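Long-range contacts in iota-carrageenase (Alteromonas sp. ATCC 43554, PDB 1KTW), which cleaves the beta-1,4 linkages of iota-carrageenan, a sulfated galactan of red algal cell walls, from within the chain and with inversion of anomeric configuration: residues His77-Ser82 / Ser112-Gly117; Phe148-Asn153 / Ile182-Ala187; Gln370-Ser375 / Cys449-Met454. One frame throughout, in Å; residues are numbered along the deposited sequence.

Interaction 1 (His77-Ser82 / Ser112-Gly117). With CA (calcium ion), chain E; CA (calcium ion), chain G.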
loop_
_atom_site.group_PDB
_atom_site.type_symbol
_atom_site.label_atom_id
_atom_site.label_comp_id
_atom_site.label_asym_id
_atom_site.label_seq_id
_atom_site.Cartn_x
_atom_site.Cartn_y
_atom_site.Cartn_z
ATOM N N HIS A 77 -8.171 -9.586 -22.244
ATOM C CA HIS A 77 -7.138 -10.373 -21.546
ATOM C C HIS A 77 -5.724 -10.171 -22.152
ATOM O O HIS A 77 -5.403 -10.684 -23.224
ATOM C CB HIS A 77 -7.572 -11.847 -21.565
ATOM C CG HIS A 77 -8.908 -12.072 -20.909
ATOM N ND1 HIS A 77 -9.042 -12.291 -19.553
ATOM C CD2 HIS A 77 -10.173 -11.978 -21.399
ATOM C CE1 HIS A 77 -10.329 -12.314 -19.235
ATOM N NE2 HIS A 77 -11.039 -12.125 -20.337
ATOM N N ILE A 78 -4.888 -9.428 -21.429
ATOM C CA ILE A 78 -3.536 -9.085 -21.874
ATOM C C ILE A 78 -2.417 -10.010 -21.364
ATOM O O ILE A 78 -2.346 -10.317 -20.167
ATOM C CB ILE A 78 -3.228 -7.613 -21.451
ATOM C CG1 ILE A 78 -4.241 -6.670 -22.123
ATOM C CG2 ILE A 78 -1.766 -7.245 -21.788
ATOM C CD1 ILE A 78 -4.146 -5.189 -21.699
ATOM N N ARG A 79 -1.552 -10.457 -22.286
ATOM C CA ARG A 79 -0.413 -11.318 -21.954
ATOM C C ARG A 79 0.873 -10.601 -22.411
ATOM O O ARG A 79 0.890 -10.013 -23.494
ATOM C CB ARG A 79 -0.565 -12.686 -22.635
ATOM C CG ARG A 79 -1.806 -13.472 -22.145
ATOM C CD ARG A 79 -1.707 -13.769 -20.634
ATOM N NE ARG A 79 -2.865 -14.502 -20.105
ATOM C CZ ARG A 79 -3.952 -13.942 -19.576
ATOM N NH1 ARG A 79 -4.067 -12.616 -19.485
ATOM N NH2 ARG A 79 -4.937 -14.724 -19.129
ATOM N N VAL A 80 1.931 -10.677 -21.594
ATOM C CA VAL A 80 3.199 -9.955 -21.838
ATOM C C VAL A 80 4.429 -10.874 -21.868
ATOM O O VAL A 80 4.663 -11.618 -20.905
ATOM C CB VAL A 80 3.409 -8.894 -20.707
ATOM C CG1 VAL A 80 4.645 -8.028 -20.987
ATOM C CG2 VAL A 80 2.149 -8.015 -20.564
ATOM N N GLU A 81 5.227 -10.804 -22.944
ATOM C CA GLU A 81 6.415 -11.673 -23.065
ATOM C C GLU A 81 7.492 -11.361 -22.010
ATOM O O GLU A 81 7.586 -10.240 -21.498
ATOM C CB GLU A 81 6.997 -11.638 -24.502
ATOM C CG GLU A 81 6.042 -12.251 -25.580
ATOM C CD GLU A 81 6.730 -12.623 -26.918
ATOM O OE1 GLU A 81 7.417 -11.763 -27.510
ATOM O OE2 GLU A 81 6.565 -13.784 -27.387
ATOM N N SER A 82 8.301 -12.372 -21.705
ATOM C CA SER A 82 9.321 -12.308 -20.650
ATOM C C SER A 82 10.468 -11.290 -20.681
ATOM O O SER A 82 11.091 -11.044 -19.641
ATOM C CB SER A 82 9.926 -13.698 -20.452
ATOM O OG SER A 82 10.697 -13.711 -19.267
ATOM N N SER A 112 -8.024 -9.455 -17.326
ATOM C CA SER A 112 -6.745 -9.967 -16.798
ATOM C C SER A 112 -5.511 -9.334 -17.483
ATOM O O SER A 112 -5.593 -8.922 -18.643
ATOM C CB SER A 112 -6.670 -11.501 -16.886
ATOM O OG SER A 112 -6.601 -12.001 -18.216
ATOM N N PHE A 113 -4.390 -9.257 -16.747
ATOM C CA PHE A 113 -3.111 -8.682 -17.230
ATOM C C PHE A 113 -2.015 -9.556 -16.575
ATOM O O PHE A 113 -1.780 -9.458 -15.363
ATOM C CB PHE A 113 -3.002 -7.227 -16.751
ATOM C CG PHE A 113 -1.911 -6.409 -17.427
ATOM C CD1 PHE A 113 -0.563 -6.731 -17.268
ATOM C CD2 PHE A 113 -2.239 -5.258 -18.144
ATOM C CE1 PHE A 113 0.443 -5.914 -17.810
ATOM C CE2 PHE A 113 -1.237 -4.434 -18.691
ATOM C CZ PHE A 113 0.100 -4.767 -18.519
ATOM N N GLN A 114 -1.358 -10.404 -17.372
ATOM C CA GLN A 114 -0.363 -11.349 -16.843
ATOM C C GLN A 114 0.925 -11.544 -17.636
ATOM O O GLN A 114 0.908 -11.680 -18.859
ATOM C CB GLN A 114 -1.035 -12.723 -16.651
ATOM C CG GLN A 114 -0.121 -13.847 -16.133
ATOM C CD GLN A 114 -0.884 -15.139 -15.837
ATOM O OE1 GLN A 114 -1.852 -15.460 -16.518
ATOM N NE2 GLN A 114 -0.439 -15.890 -14.829
ATOM N N GLY A 115 2.043 -11.608 -16.916
ATOM C CA GLY A 115 3.322 -11.808 -17.565
ATOM C C GLY A 115 3.604 -13.283 -17.783
ATOM O O GLY A 115 3.219 -14.130 -16.971
ATOM N N LEU A 116 4.259 -13.597 -18.892
ATOM C CA LEU A 116 4.626 -14.976 -19.205
ATOM C C LEU A 116 6.013 -15.319 -18.614
ATOM O O LEU A 116 6.816 -14.422 -18.317
ATOM C CB LEU A 116 4.659 -15.167 -20.734
ATOM C CG LEU A 116 3.327 -14.955 -21.495
ATOM C CD1 LEU A 116 3.603 -14.726 -22.994
ATOM C CD2 LEU A 116 2.429 -16.178 -21.303
ATOM N N GLY A 117 6.274 -16.614 -18.426
ATOM C CA GLY A 117 7.579 -17.043 -17.939
ATOM C C GLY A 117 8.000 -16.470 -16.601
ATOM O O GLY A 117 7.220 -16.495 -15.640
HETATM CA CA CA E . 7.861 -13.269 -29.377
HETATM CA CA CA G . 11.962 -11.749 -17.518
HETATM O O HOH W 1 6.496 -11.620 -18.728
HETATM O O HOH W 2 12.023 -11.617 -14.845
#
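Ser112 and Arg79 meet at a single oxygen, on two parallel strands from successive coils of a right-handed beta-helix. Ser112 OG sits between its own backbone N and carbonyl carbon (chi1 68°), where the edge of the imidazole finds it: His77 ND1 lies 2.8 Å from Ser112 OG, in the ring plane. Arg79 NH1 donates to Ser112 OG at 2.9 Å, and Arg79 NH2 adds a weak bond. A bend at chi2 (-62°) folds the arginine back along its own strand, so that Arg79 NH1 also donates to Ile78 O at 3.0 Å from above that carbonyl plane. Those two NH1 bonds, both in the guanidinium plane, fix the group's turn. Gln114 OE1 lies over one guanidinium face, 3.8 Å from Arg79 NE.

Leu116, just past the strand, donates from N to Val80 O at 2.9 Å and lays CB and CG against that oxygen. A water joins Val80 O to Leu116 O. Beyond, both carboxylate oxygens of Glu81 bind one calcium ion, OE1 also accepting from Asn62 N, while Ser82 O shares a second calcium ion with Asn118 and Gly119.

On the face of Ile78, Val80 and Phe113, Ile78 CG2 sits over the Phe113 ring, 4.2 Å from its centroid, with Phe100, Phe120 and Phe135 nearby. Strand 76-80 runs between strands 56-60 and 111-115, and strand 143-151 continues the stack beyond 111-115.

Interaction 2 (Phe148-Asn153 / Ile182-Ala187). With NA (sodium ion), chain K.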
loop_
_atom_site.group_PDB
_atom_site.type_symbol
_atom_site.label_atom_id
_atom_site.label_comp_id
_atom_site.label_asym_id
_atom_site.label_seq_id
_atom_site.Cartn_x
_atom_site.Cartn_y
_atom_site.Cartn_z
ATOM N N PHE A 148 5.396 -9.752 -12.512
ATOM C CA PHE A 148 6.346 -8.737 -12.978
ATOM C C PHE A 148 7.143 -8.107 -11.833
ATOM O O PHE A 148 6.838 -8.316 -10.649
ATOM C CB PHE A 148 5.659 -7.640 -13.836
ATOM C CG PHE A 148 4.438 -6.979 -13.191
ATOM C CD1 PHE A 148 4.557 -5.776 -12.482
ATOM C CD2 PHE A 148 3.166 -7.553 -13.327
ATOM C CE1 PHE A 148 3.423 -5.147 -11.923
ATOM C CE2 PHE A 148 2.025 -6.932 -12.774
ATOM C CZ PHE A 148 2.152 -5.734 -12.073
ATOM N N THR A 149 8.189 -7.372 -12.204
ATOM C CA THR A 149 9.047 -6.666 -11.255
ATOM C C THR A 149 8.893 -5.174 -11.533
ATOM O O THR A 149 8.740 -4.770 -12.681
ATOM C CB THR A 149 10.538 -7.056 -11.447
ATOM O OG1 THR A 149 10.709 -8.446 -11.155
ATOM C CG2 THR A 149 11.445 -6.227 -10.521
ATOM N N ILE A 150 8.911 -4.365 -10.481
ATOM C CA ILE A 150 8.803 -2.911 -10.605
ATOM C C ILE A 150 10.096 -2.285 -10.053
ATOM O O ILE A 150 10.384 -2.427 -8.868
ATOM C CB ILE A 150 7.611 -2.345 -9.770
ATOM C CG1 ILE A 150 6.268 -2.907 -10.276
ATOM C CG2 ILE A 150 7.564 -0.823 -9.891
ATOM C CD1 ILE A 150 5.082 -2.590 -9.335
ATOM N N ASP A 151 10.885 -1.626 -10.908
ATOM C CA ASP A 151 12.124 -0.953 -10.459
ATOM C C ASP A 151 11.685 0.489 -10.170
ATOM O O ASP A 151 11.645 1.318 -11.076
ATOM C CB ASP A 151 13.189 -0.954 -11.578
ATOM C CG ASP A 151 14.174 -2.128 -11.484
ATOM O OD1 ASP A 151 13.929 -3.102 -10.745
ATOM O OD2 ASP A 151 15.215 -2.073 -12.176
ATOM N N ASP A 152 11.341 0.774 -8.909
ATOM C CA ASP A 152 10.862 2.093 -8.485
ATOM C C ASP A 152 12.041 3.073 -8.330
ATOM O O ASP A 152 13.207 2.679 -8.444
ATOM C CB ASP A 152 10.115 1.950 -7.134
ATOM C CG ASP A 152 9.081 3.057 -6.884
ATOM O OD1 ASP A 152 9.099 4.093 -7.578
ATOM O OD2 ASP A 152 8.242 2.890 -5.969
ATOM N N ASN A 153 11.717 4.340 -8.083
ATOM C CA ASN A 153 12.714 5.396 -7.876
ATOM C C ASN A 153 12.145 6.334 -6.793
ATOM O O ASN A 153 12.109 7.562 -6.943
ATOM C CB ASN A 153 12.942 6.138 -9.199
ATOM C CG ASN A 153 14.040 7.185 -9.109
ATOM O OD1 ASN A 153 15.004 7.032 -8.358
ATOM N ND2 ASN A 153 13.899 8.252 -9.893
ATOM N N ILE A 182 4.528 -10.330 -7.688
ATOM C CA ILE A 182 5.113 -9.025 -8.005
ATOM C C ILE A 182 6.211 -8.668 -7.004
ATOM O O ILE A 182 6.043 -8.859 -5.784
ATOM C CB ILE A 182 4.048 -7.896 -7.979
ATOM C CG1 ILE A 182 2.939 -8.207 -8.990
ATOM C CG2 ILE A 182 4.693 -6.545 -8.341
ATOM C CD1 ILE A 182 1.695 -7.352 -8.843
ATOM N N LYS A 183 7.337 -8.179 -7.529
ATOM C CA LYS A 183 8.479 -7.733 -6.718
ATOM C C LYS A 183 8.701 -6.235 -6.989
ATOM O O LYS A 183 8.660 -5.808 -8.143
ATOM C CB LYS A 183 9.755 -8.511 -7.103
ATOM C CG LYS A 183 11.079 -7.917 -6.537
ATOM C CD LYS A 183 11.116 -7.960 -5.019
ATOM C CE LYS A 183 12.244 -7.106 -4.430
ATOM N NZ LYS A 183 13.607 -7.624 -4.752
ATOM N N GLN A 184 8.909 -5.439 -5.939
ATOM C CA GLN A 184 9.163 -4.000 -6.105
ATOM C C GLN A 184 10.510 -3.640 -5.453
ATOM O O GLN A 184 10.782 -4.015 -4.299
ATOM C CB GLN A 184 8.031 -3.163 -5.478
ATOM C CG GLN A 184 8.147 -1.644 -5.721
ATOM C CD GLN A 184 6.835 -0.890 -5.476
ATOM O OE1 GLN A 184 5.747 -1.409 -5.742
ATOM N NE2 GLN A 184 6.937 0.348 -4.999
ATOM N N ASN A 185 11.345 -2.923 -6.207
ATOM C CA ASN A 185 12.657 -2.480 -5.724
ATOM C C ASN A 185 12.665 -0.973 -5.483
ATOM O O ASN A 185 12.033 -0.213 -6.225
ATOM C CB ASN A 185 13.754 -2.810 -6.751
ATOM C CG ASN A 185 13.954 -4.310 -6.941
ATOM O OD1 ASN A 185 14.196 -5.038 -5.982
ATOM N ND2 ASN A 185 13.862 -4.771 -8.186
ATOM N N ASN A 186 13.375 -0.548 -4.438
ATOM C CA ASN A 186 13.524 0.872 -4.084
ATOM C C ASN A 186 12.243 1.700 -3.890
ATOM O O ASN A 186 12.058 2.739 -4.533
ATOM C CB ASN A 186 14.441 1.557 -5.126
ATOM C CG ASN A 186 15.089 2.846 -4.599
ATOM O OD1 ASN A 186 15.293 3.010 -3.394
ATOM N ND2 ASN A 186 15.430 3.753 -5.510
ATOM N N ALA A 187 11.368 1.256 -2.988
ATOM C CA ALA A 187 10.128 1.987 -2.707
ATOM C C ALA A 187 10.383 3.063 -1.656
ATOM O O ALA A 187 11.271 2.912 -0.819
ATOM C CB ALA A 187 9.051 1.033 -2.173
HETATM NA NA NA K . 16.555 -3.568 -11.852
HETATM O O HOH W 3 16.095 3.124 -8.127
HETATM O O HOH W 4 15.343 -5.860 -11.698
#
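Strands 148-151 and 182-185 pair in parallel from Phe148 with Ile182 to Asp151 with Asn185, their axes 4.6 Å apart and 13° from alignment. This is the coil-on-coil stacking of a pectate lyase-like beta-helix, and its backbone bonds alternate from one strand to the other until Asp152 N, just past the strand end, reaches Asn185 O.

Phe148 and Ile182, paired in register, run side by side: Ile182 CG1 lies over one face of the phenyl ring, 4.1 Å from its centroid, and Ile182 CD1 comes within 3.6 Å of Phe148 CZ near the rim. The ring reaches that place with CG set between the backbone N and the carbonyl carbon (chi1 52°), and Phe120 packs nearby from the preceding coil. On the same face Ile150 CD1 touches Ile182 CG2, and Gln184 spends its OE1 on Ser159.

The other face is polar. A modelled sodium ion lies at the Asp151 carboxylate, nearest OD2, with a water beside it, and Lys125 NZ donates to the same OD2. Lys183 is bent twice, which returns its NZ to Asn185 OD1 at 2.9 Å. The asparagine amide thereby has both ends engaged, for Asn185 ND2 donates to Asp151 OD1 at 3.1 Å, meeting that oxygen nearly head-on with the carboxylate turned 64° from the amide plane.

Interaction 3 (Gln370-Ser375 / Cys449-Met454). With G4S (4-O-sulfo-beta-D-galactopyranose), chain D.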
loop_
_atom_site.group_PDB
_atom_site.type_symbol
_atom_site.label_atom_id
_atom_site.label_comp_id
_atom_site.label_asym_id
_atom_site.label_seq_id
_atom_site.Cartn_x
_atom_site.Cartn_y
_atom_site.Cartn_z
ATOM N N GLN A 370 8.996 4.981 17.367
ATOM C CA GLN A 370 9.418 3.600 17.601
ATOM C C GLN A 370 10.871 3.524 18.137
ATOM O O GLN A 370 11.301 2.487 18.657
ATOM C CB GLN A 370 9.316 2.783 16.289
ATOM C CG GLN A 370 7.908 2.689 15.642
ATOM C CD GLN A 370 7.920 1.996 14.256
ATOM O OE1 GLN A 370 8.937 1.998 13.546
ATOM N NE2 GLN A 370 6.778 1.421 13.868
ATOM N N LEU A 371 11.617 4.624 18.019
ATOM C CA LEU A 371 13.019 4.648 18.446
ATOM C C LEU A 371 13.291 4.410 19.934
ATOM O O LEU A 371 14.376 3.959 20.302
ATOM C CB LEU A 371 13.679 5.972 18.035
ATOM C CG LEU A 371 13.737 6.318 16.538
ATOM C CD1 LEU A 371 14.375 7.714 16.361
ATOM C CD2 LEU A 371 14.548 5.266 15.791
ATOM N N ASP A 372 12.324 4.715 20.790
ATOM C CA ASP A 372 12.536 4.525 22.222
ATOM C C ASP A 372 12.584 3.043 22.619
ATOM O O ASP A 372 12.959 2.703 23.749
ATOM C CB ASP A 372 11.451 5.258 23.018
ATOM C CG ASP A 372 11.500 6.780 22.825
ATOM O OD1 ASP A 372 12.424 7.296 22.142
ATOM O OD2 ASP A 372 10.607 7.462 23.362
ATOM N N TYR A 373 12.225 2.161 21.686
ATOM C CA TYR A 373 12.241 0.719 21.965
ATOM C C TYR A 373 13.636 0.112 21.847
ATOM O O TYR A 373 13.810 -1.102 22.019
ATOM C CB TYR A 373 11.231 -0.024 21.050
ATOM C CG TYR A 373 9.792 0.326 21.374
ATOM C CD1 TYR A 373 9.258 0.042 22.634
ATOM C CD2 TYR A 373 8.989 1.012 20.461
ATOM C CE1 TYR A 373 7.968 0.441 22.984
ATOM C CE2 TYR A 373 7.685 1.418 20.804
ATOM C CZ TYR A 373 7.191 1.130 22.072
ATOM O OH TYR A 373 5.933 1.557 22.444
ATOM N N PHE A 374 14.637 0.947 21.557
ATOM C CA PHE A 374 16.016 0.457 21.475
ATOM C C PHE A 374 16.642 0.441 22.878
ATOM O O PHE A 374 17.749 -0.058 23.063
ATOM C CB PHE A 374 16.880 1.344 20.565
ATOM C CG PHE A 374 16.738 1.045 19.083
ATOM C CD1 PHE A 374 17.031 -0.223 18.584
ATOM C CD2 PHE A 374 16.337 2.040 18.194
ATOM C CE1 PHE A 374 16.927 -0.500 17.214
ATOM C CE2 PHE A 374 16.227 1.778 16.821
ATOM C CZ PHE A 374 16.527 0.503 16.332
ATOM N N SER A 375 15.921 0.976 23.860
ATOM C CA SER A 375 16.428 1.060 25.233
ATOM C C SER A 375 16.914 -0.253 25.846
ATOM O O SER A 375 17.800 -0.248 26.708
ATOM C CB SER A 375 15.368 1.681 26.151
ATOM O OG SER A 375 14.261 0.806 26.329
ATOM N N CYS A 449 17.896 7.822 21.829
ATOM C CA CYS A 449 18.368 8.383 20.555
ATOM C C CYS A 449 18.235 9.912 20.505
ATOM O O CYS A 449 17.338 10.490 21.122
ATOM C CB CYS A 449 17.588 7.776 19.369
ATOM S SG CYS A 449 17.816 5.985 19.024
ATOM N N ASN A 450 19.137 10.553 19.757
ATOM C CA ASN A 450 19.148 12.010 19.570
ATOM C C ASN A 450 18.322 12.260 18.293
ATOM O O ASN A 450 18.858 12.217 17.185
ATOM C CB ASN A 450 20.606 12.480 19.369
ATOM C CG ASN A 450 20.739 13.997 19.276
ATOM O OD1 ASN A 450 19.792 14.703 18.928
ATOM N ND2 ASN A 450 21.938 14.499 19.572
ATOM N N TYR A 451 17.031 12.529 18.457
ATOM C CA TYR A 451 16.114 12.706 17.330
ATOM C C TYR A 451 16.541 13.550 16.134
ATOM O O TYR A 451 16.413 13.105 14.987
ATOM C CB TYR A 451 14.752 13.227 17.811
ATOM C CG TYR A 451 13.906 12.252 18.619
ATOM C CD1 TYR A 451 14.340 10.952 18.889
ATOM C CD2 TYR A 451 12.685 12.662 19.158
ATOM C CE1 TYR A 451 13.575 10.086 19.690
ATOM C CE2 TYR A 451 11.919 11.810 19.951
ATOM C CZ TYR A 451 12.368 10.529 20.220
ATOM O OH TYR A 451 11.626 9.719 21.058
ATOM N N TYR A 452 17.034 14.760 16.389
ATOM C CA TYR A 452 17.422 15.661 15.314
ATOM C C TYR A 452 18.929 15.965 15.227
ATOM O O TYR A 452 19.382 16.582 14.258
ATOM C CB TYR A 452 16.607 16.960 15.442
ATOM C CG TYR A 452 15.106 16.743 15.288
ATOM C CD1 TYR A 452 14.549 16.459 14.039
ATOM C CD2 TYR A 452 14.251 16.774 16.396
ATOM C CE1 TYR A 452 13.175 16.204 13.893
ATOM C CE2 TYR A 452 12.878 16.521 16.263
ATOM C CZ TYR A 452 12.351 16.236 15.010
ATOM O OH TYR A 452 11.005 15.972 14.873
ATOM N N GLY A 453 19.705 15.509 16.212
ATOM C CA GLY A 453 21.146 15.753 16.189
ATOM C C GLY A 453 22.026 14.547 15.879
ATOM O O GLY A 453 23.261 14.658 15.844
ATOM N N MET A 454 21.409 13.386 15.648
ATOM C CA MET A 454 22.159 12.169 15.348
ATOM C C MET A 454 22.881 12.197 13.997
ATOM O O MET A 454 22.665 13.098 13.175
ATOM C CB MET A 454 21.233 10.941 15.393
ATOM C CG MET A 454 20.136 10.926 14.331
ATOM S SD MET A 454 19.292 9.300 14.211
ATOM C CE MET A 454 18.254 9.390 15.623
HETATM C C1 G4S D . 7.834 18.262 17.854
HETATM C C2 G4S D . 7.087 17.949 16.568
HETATM C C3 G4S D . 8.065 17.377 15.564
HETATM C C4 G4S D . 9.233 18.345 15.346
HETATM C C5 G4S D . 9.880 18.641 16.688
HETATM C C6 G4S D . 10.997 19.656 16.593
HETATM O O1 G4S D . 6.970 18.850 18.757
HETATM O O2 G4S D . 6.054 17.011 16.820
HETATM O O3 G4S D . 7.375 17.139 14.333
HETATM O O4 G4S D . 8.763 19.572 14.760
HETATM O O5 G4S D . 8.897 19.182 17.589
HETATM O O6 G4S D . 11.255 20.235 17.864
HETATM S S G4S D . 9.375 19.944 13.334
HETATM O O7 G4S D . 8.544 20.992 12.706
HETATM O O8 G4S D . 9.373 18.747 12.471
HETATM O O9 G4S D . 10.761 20.423 13.496
HETATM O O HOH W 5 14.992 6.544 21.507
#
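Tyr451 and Asp372 join loop segments 370-375 and 449-454, well away from the chain's centre, the second shaped by an Asx motif in which Asn450 OD1 accepts from Gly453 N.

The polar part of the contact gathers on one carboxylate oxygen. Tyr451 OH donates to Asp372 OD1 at 2.8 Å, arriving on its syn side and 24° out of the carboxylate plane; the phenol ring and the carboxylate are nearly coplanar, 15° apart. A water also donates to Asp372 OD1 and accepts from Cys449 N, giving the two loops a second, indirect tie. A phenylalanine at Tyr451 would keep the ring but would probably leave Asp372 OD1 with the water alone from this contact and the ring freer to shift.

The apolar part centres on Leu371, whose CD1 lies 4.1 Å from Tyr451 CD1 and also reaches Met454 CE. Cys449 SG rests 4.3 Å from Leu371 CB and touches the Phe374 ring. Covalent and charged partners add to this: Cys449 is tied to Cys381 by a disulfide, and Arg447 makes a cation-pi contact with the Tyr451 ring.

Sugar contacts fall to the next residue. Tyr452, whose hydroxyl is hydrogen-bonded to Gln368 NE2, touches both a bound anhydrogalactose sulfate and a galactose 4-sulfate, so the contact borders a carrageenan-binding surface; Tyr452 CE2 comes within 3.7 Å of C6 of the galactose sulfate.

Overall arrangement
Interactions 1 and 2 repeat one scheme on neighbouring coils: strands 111-115 and 143-151 are adjacent, and the two centres lie about 17 Å apart. Each pairs parallel strands with an apolar, aromatic-bearing face and a more polar one; interaction 1 meets two calcium ions just past its strand, interaction 2 one modelled sodium ion on its polar face. All three contacts are partly buried, interaction 2 lying nearest the chain centre, at about 13 Å against 23 and 26 Å for interactions 1 and 3. Interaction 3, its centre about 46 Å from that of interaction 1, buries far less surface. Lacking strands, it relies on a side-chain hydrogen bond, a water and a small apolar cluster beside bound sugar.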